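Local coordinates for protein L-lactate dehydrogenase (Trichomonas vaginalis, PDB 4UUL) that is a lactate dehydrogenase of the malate dehydrogenase family that probably interconverts pyruvate and L-lactate, or oxaloacetate and L-malate, with NAD as the redox cofactor, at residues Lys144-Lys147 against Pro148-Ser152; Asn135-Ile138 against Ala139-Ala143. The protein carries 1 engineered substitution. All blocks are in the same frame, centred on the assembly; numbering follows the deposited sequence. Where two conformers were deposited one is given.

Overall arrangement
Following the chain from the N terminus, strand 124-127 of the parallel NAD-binding sheet leads into helix 132-141, most of which, with the two residues after it, makes contact 2 (135-138 with 139-143). Contact 1 (144-147 with 148-152) comes next, in the connection that turns into edge strand 151-153. The two lie in series, neither nesting nor crossing, and each joins segments that are consecutive in the chain, so no long loop is closed. Together they cover much of one beta-alpha-beta crossover. Their centres are about 8 Å apart, and packing links them: Phe151 and Pro148 of contact 1 rest on Met140 of contact 2, while Phe151 also meets Cys136, tying strand to helix.

Contact 1 of 2, residues Lys144-Lys147 against Pro148-Ser152; sequences KNLK and PENFS
Lys147 and Asn150 grip each other where a 3-10 turn, 148-150, enters the last strand of the Rossmann-type sheet. The carboxamide of Asn150 folds back over the start of the turn: with CG anti to its own carbonyl carbon (chi1 -63°), OD1 accepts the N-H of Lys147 at 2.8 Å and 154°. In return Asn150 N donates to Lys147 O at 2.9 Å, approaching from above the carbonyl plane, and the two bonds close the turn. Asparagine suits this place because its other amide atom is also used: ND2 bonds to Val123 O and Pro121 O on the neighbouring segment. Pro148, its phi already restricted, fits the first position of the turn; its CD lies a tight 3.3 Å from Lys147 CB. Leu146 is buried, and its side chain crosses those of both Asn150 and Phe151 at about a right angle. Its CB packs against Asn150 OD1 at 3.6 Å and against Phe151 CE2 at 4.0 Å, while Leu115 of helix 97-118 touches both Leu146 and Phe151. The Phe151 ring turns its edge, not a face, to the carbonyl just before the turn: CD2 sits 3.4 Å from Lys147 O, which lies in the ring plane.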
ATOM      1  N   LYS B 144      24.464   1.976 -22.941  1.00 21.41           N
ATOM      2  CA  LYS B 144      24.854   2.360 -24.290  1.00 23.78           C
ATOM      3  C   LYS B 144      23.752   2.196 -25.331  1.00 22.25           C
ATOM      4  O   LYS B 144      23.718   2.943 -26.310  1.00 25.81           O
ATOM      5  CB  LYS B 144      26.096   1.598 -24.690  1.00 27.61           C
ATOM      6  CG  LYS B 144      25.879   0.167 -25.065  1.00 30.07           C
ATOM      7  CD  LYS B 144      27.222  -0.524 -25.355  1.00 34.91           C
ATOM      8  CE  LYS B 144      27.053  -2.008 -25.634  1.00 37.34           C
ATOM      9  NZ  LYS B 144      28.335  -2.648 -26.020  1.00 41.18           N
ATOM     10  N   ASN B 145      22.844   1.238 -25.128  1.00 23.01           N
ATOM     11  CA  ASN B 145      21.766   0.980 -26.085  1.00 25.38           C
ATOM     12  C   ASN B 145      20.460   1.706 -25.720  1.00 24.29           C
ATOM     13  O   ASN B 145      19.434   1.509 -26.395  1.00 25.37           O
ATOM     14  CB  ASN B 145      21.436  -0.519 -26.152  1.00 31.05           C
ATOM     15  CG  ASN B 145      22.570  -1.352 -26.656  1.00 38.30           C
ATOM     16  OD1 ASN B 145      23.340  -0.914 -27.484  1.00 40.41           O
ATOM     17  ND2 ASN B 145      22.657  -2.600 -26.178  1.00 41.32           N
ATOM     18  N   LEU B 146      20.493   2.544 -24.694  1.00 22.29           N
ATOM     19  CA  LEU B 146      19.321   3.328 -24.284  1.00 21.10           C
ATOM     20  C   LEU B 146      19.551   4.820 -24.552  1.00 20.99           C
ATOM     21  O   LEU B 146      20.623   5.230 -25.021  1.00 22.13           O
ATOM     22  CB  LEU B 146      18.948   3.039 -22.819  1.00 19.83           C
ATOM     23  CG  LEU B 146      18.606   1.588 -22.533  1.00 20.72           C
ATOM     24  CD1 LEU B 146      18.351   1.391 -21.054  1.00 20.50           C
ATOM     25  CD2 LEU B 146      17.369   1.174 -23.303  1.00 20.80           C
ATOM     26  N   LYS B 147      18.520   5.613 -24.307  1.00 20.57           N
ATOM     27  CA  LYS B 147      18.474   7.020 -24.692  1.00 20.15           C
ATOM     28  C   LYS B 147      17.991   7.848 -23.515  1.00 19.21           C
ATOM     29  O   LYS B 147      17.475   7.312 -22.520  1.00 18.22           O
ATOM     30  CB  LYS B 147      17.531   7.213 -25.878  1.00 23.38           C
ATOM     31  CG  LYS B 147      17.943   6.396 -27.081  1.00 30.91           C
ATOM     32  CD  LYS B 147      19.199   6.921 -27.740  1.00 41.96           C
ATOM     33  CE  LYS B 147      19.466   6.206 -29.090  1.00 50.66           C
ATOM     34  NZ  LYS B 147      19.593   4.703 -28.967  1.00 56.33           N
ATOM     35  N   PRO B 148      18.180   9.164 -23.587  1.00 19.14           N
ATOM     36  CA  PRO B 148      17.685   9.993 -22.477  1.00 20.26           C
ATOM     37  C   PRO B 148      16.208   9.804 -22.130  1.00 19.03           C
ATOM     38  O   PRO B 148      15.835   9.869 -20.953  1.00 19.68           O
ATOM     39  CB  PRO B 148      18.027  11.423 -22.944  1.00 21.95           C
ATOM     40  CG  PRO B 148      19.238  11.234 -23.844  1.00 23.58           C
ATOM     41  CD  PRO B 148      18.960   9.931 -24.589  1.00 21.16           C
ATOM     42  N   GLU B 149      15.380   9.531 -23.125  1.00 19.19           N
ATOM     43  CA  GLU B 149      13.961   9.326 -22.921  0.57 21.41           C
ATOM     44  C   GLU B 149      13.639   8.119 -22.029  1.00 17.72           C
ATOM     45  O   GLU B 149      12.522   7.973 -21.550  1.00 19.12           O
ATOM     46  CB  GLU B 149      13.307   9.172 -24.302  0.57 28.01           C
ATOM     47  CG  GLU B 149      13.287  10.453 -25.165  0.57 32.27           C
ATOM     48  CD  GLU B 149      14.678  10.985 -25.603  0.57 31.83           C
ATOM     49  OE1 GLU B 149      15.580  10.186 -25.989  0.57 22.99           O
ATOM     50  OE2 GLU B 149      14.838  12.231 -25.534  0.57 34.71           O
ATOM     51  N   ASN B 150      14.612   7.236 -21.833  1.00 16.06           N
ATOM     52  CA  ASN B 150      14.406   6.083 -20.983  1.00 16.67           C
ATOM     53  C   ASN B 150      14.560   6.346 -19.478  1.00 14.90           C
ATOM     54  O   ASN B 150      14.306   5.432 -18.696  1.00 15.24           O
ATOM     55  CB  ASN B 150      15.364   4.944 -21.357  1.00 17.15           C
ATOM     56  CG  ASN B 150      15.151   4.396 -22.777  1.00 18.31           C
ATOM     57  OD1 ASN B 150      15.901   4.727 -23.683  1.00 19.53           O
ATOM     58  ND2 ASN B 150      14.138   3.571 -22.956  1.00 21.10           N
ATOM     59  N   PHE B 151      14.965   7.557 -19.095  1.00 14.35           N
ATOM     60  CA  PHE B 151      15.372   7.821 -17.702  1.00 14.02           C
ATOM     61  C   PHE B 151      14.704   9.024 -17.102  1.00 13.71           C
ATOM     62  O   PHE B 151      14.585  10.071 -17.730  1.00 15.28           O
ATOM     63  CB  PHE B 151      16.894   8.085 -17.648  1.00 14.93           C
ATOM     64  CG  PHE B 151      17.712   6.859 -17.967  1.00 15.33           C
ATOM     65  CD1 PHE B 151      18.057   5.960 -16.980  1.00 15.66           C
ATOM     66  CD2 PHE B 151      18.104   6.589 -19.260  1.00 16.93           C
ATOM     67  CE1 PHE B 151      18.765   4.810 -17.275  1.00 16.28           C
ATOM     68  CE2 PHE B 151      18.827   5.414 -19.583  1.00 17.50           C
ATOM     69  CZ  PHE B 151      19.160   4.540 -18.579  1.00 17.45           C
ATOM     70  N   SER B 152      14.359   8.908 -15.823  1.00 12.52           N
ATOM     71  CA  SER B 152      13.925  10.054 -15.045  1.00 12.56           C
ATOM     72  C   SER B 152      14.189   9.778 -13.563  1.00 11.91           C
ATOM     73  O   SER B 152      14.450   8.635 -13.205  1.00 12.73           O
ATOM     74  CB  SER B 152      12.465  10.411 -15.322  1.00 13.64           C
ATOM     75  OG  SER B 152      11.596   9.407 -14.893  1.00 14.08           O
TER

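Contact 2 of 2, residues Asn135-Ile138 against Ala139-Ala143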
ATOM      1  N   ASN B 135      22.592   9.693  -9.636  1.00 11.45           N
ATOM      2  CA  ASN B 135      22.508   8.303  -9.959  1.00 13.48           C
ATOM      3  C   ASN B 135      21.875   8.072 -11.329  1.00 12.98           C
ATOM      4  O   ASN B 135      22.321   7.199 -12.088  1.00 13.83           O
ATOM      5  CB  ASN B 135      21.697   7.573  -8.892  1.00 12.71           C
ATOM      6  CG  ASN B 135      22.421   7.475  -7.550  1.00 12.81           C
ATOM      7  OD1 ASN B 135      23.641   7.576  -7.462  1.00 14.41           O
ATOM      8  ND2 ASN B 135      21.669   7.092  -6.520  1.00 13.78           N
ATOM      9  N   CYS B 136      20.827   8.853 -11.622  1.00 12.06           N
ATOM     10  CA  CYS B 136      20.146   8.749 -12.894  1.00 12.21           C
ATOM     11  C   CYS B 136      21.090   9.094 -14.067  1.00 13.26           C
ATOM     12  O   CYS B 136      21.166   8.397 -15.065  1.00 13.59           O
ATOM     13  CB  CYS B 136      18.927   9.651 -12.901  1.00 12.72           C
ATOM     14  SG  CYS B 136      17.851   9.481 -14.344  1.00 13.79           S
ATOM     15  N   GLU B 137      21.785  10.222 -13.928  1.00 12.88           N
ATOM     16  CA  GLU B 137      22.758  10.624 -14.952  1.00 13.73           C
ATOM     17  C   GLU B 137      23.781   9.519 -15.193  1.00 13.67           C
ATOM     18  O   GLU B 137      24.124   9.216 -16.331  1.00 15.07           O
ATOM     19  CB  GLU B 137      23.424  11.912 -14.521  1.00 14.03           C
ATOM     20  CG  GLU B 137      24.474  12.455 -15.473  1.00 14.75           C
ATOM     21  CD  GLU B 137      23.999  12.897 -16.820  1.00 14.70           C
ATOM     22  OE1 GLU B 137      22.845  13.344 -16.951  1.00 15.53           O
ATOM     23  OE2 GLU B 137      24.848  12.880 -17.779  1.00 16.02           O
ATOM     24  N   ILE B 138      24.355   8.976 -14.114  1.00 14.01           N
ATOM     25  CA  ILE B 138      25.375   7.940 -14.246  1.00 14.73           C
ATOM     26  C   ILE B 138      24.785   6.710 -14.934  1.00 14.66           C
ATOM     27  O   ILE B 138      25.460   6.108 -15.790  1.00 15.05           O
ATOM     28  CB  ILE B 138      26.017   7.652 -12.865  1.00 14.72           C
ATOM     29  CG1 ILE B 138      26.811   8.881 -12.351  1.00 15.73           C
ATOM     30  CG2 ILE B 138      26.889   6.429 -12.908  1.00 17.63           C
ATOM     31  CD1 ILE B 138      27.987   9.320 -13.230  1.00 18.85           C
ATOM     32  N   ALA B 139      23.609   6.258 -14.498  1.00 14.23           N
ATOM     33  CA  ALA B 139      23.040   5.073 -15.149  1.00 14.81           C
ATOM     34  C   ALA B 139      22.842   5.320 -16.626  1.00 14.81           C
ATOM     35  O   ALA B 139      23.234   4.475 -17.463  1.00 16.28           O
ATOM     36  CB  ALA B 139      21.741   4.695 -14.511  1.00 14.94           C
ATOM     37  N   MET B 140      22.320   6.493 -16.968  1.00 14.51           N
ATOM     38  CA  MET B 140      22.082   6.822 -18.366  1.00 15.03           C
ATOM     39  C   MET B 140      23.386   6.850 -19.168  1.00 15.82           C
ATOM     40  O   MET B 140      23.436   6.316 -20.281  1.00 17.21           O
ATOM     41  CB  MET B 140      21.355   8.156 -18.425  1.00 15.66           C
ATOM     42  CG  MET B 140      21.110   8.656 -19.836  1.00 18.43           C
ATOM     43  SD  MET B 140      20.306  10.267 -19.924  1.00 19.79           S
ATOM     44  CE  MET B 140      21.393  11.304 -19.005  1.00 25.86           C
ATOM     45  N   LEU B 141      24.424   7.480 -18.630  1.00 15.56           N
ATOM     46  CA  LEU B 141      25.712   7.536 -19.352  1.00 17.72           C
ATOM     47  C   LEU B 141      26.305   6.181 -19.628  1.00 17.44           C
ATOM     48  O   LEU B 141      27.049   6.009 -20.566  1.00 20.13           O
ATOM     49  CB  LEU B 141      26.734   8.356 -18.546  1.00 17.49           C
ATOM     50  CG  LEU B 141      26.472   9.879 -18.520  1.00 18.07           C
ATOM     51  CD1 LEU B 141      27.456  10.517 -17.572  1.00 18.53           C
ATOM     52  CD2 LEU B 141      26.538  10.536 -19.925  1.00 20.63           C
ATOM     53  N   HIS B 142      25.967   5.208 -18.784  1.00 16.17           N
ATOM     54  CA  HIS B 142      26.509   3.868 -18.895  1.00 17.55           C
ATOM     55  C   HIS B 142      25.524   2.851 -19.464  1.00 18.89           C
ATOM     56  O   HIS B 142      25.731   1.660 -19.344  1.00 20.21           O
ATOM     57  CB  HIS B 142      27.067   3.433 -17.551  1.00 19.17           C
ATOM     58  CG  HIS B 142      28.256   4.245 -17.149  1.00 19.24           C
ATOM     59  ND1 HIS B 142      28.169   5.380 -16.376  1.00 20.54           N
ATOM     60  CD2 HIS B 142      29.576   4.081 -17.433  1.00 23.36           C
ATOM     61  CE1 HIS B 142      29.372   5.899 -16.214  1.00 27.05           C
ATOM     62  NE2 HIS B 142      30.246   5.135 -16.841  1.00 26.14           N
ATOM     63  N   ALA B 143      24.497   3.351 -20.146  1.00 18.53           N
ATOM     64  CA  ALA B 143      23.505   2.488 -20.770  1.00 18.29           C
ATOM     65  C   ALA B 143      23.562   2.687 -22.291  1.00 20.71           C
ATOM     66  O   ALA B 143      22.801   3.454 -22.901  1.00 21.99           O
ATOM     67  CB  ALA B 143      22.118   2.824 -20.229  1.00 18.39           C
TER
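His142 and Ile138 meet at the C-terminal end of helix 132-141, the helix of the beta-alpha-beta unit formed with strands 124-127 and 151-153. The helical backbone bonds come first. Asn135 O, Cys136 O and Glu137 O accept the N-H groups of Ala139, Met140 and Leu141 in the regular i to i+4 pattern, each at 2.9 Å. The series then weakens as His142 leaves helical geometry: its N still reaches Ile138 O, but at 3.2 Å and only 136°.

A side-chain bond reinforces that last turn. His142 ND1 donates to the same Ile138 O at 2.9 Å and 159°, with the oxygen in the plane of the imidazole. The two donors approach from opposite faces of the carbonyl plane, and as donor here ND1 carries a proton. Histidine suits the position because a single residue can supply both N-H groups. Its side chain runs beside that of Ile138, whose CG2 is 3.8 Å from ND1.

The remaining side-chain contacts bring a carboxylate close to apolar groups. Glu137 extends with CG anti to its backbone N, then bends at chi2 (65°), which brings the carboxylate back over the next turn. There OE1 meets the Met140 methyl, CE, at 3.2 Å, and OE2 lies 3.5 Å from Leu141 CG. Outside the helix, OE2 has a long, weak ion pair with Lys324.

Around the helix, apolar Ile138 suits its packing, with His142, on helix 307-337; Asn135 and His142 meet helix 97-118. Asn135 ND2 bonds to Gly129 O, and its side chain touches Asn104; both partners are predicted to bind NAD. On the sheet side, Cys136, small Ala139 and flexible Met140 fit against Phe151 of strand 151-153, with Cys136 also touching Val127 of strand 124-127.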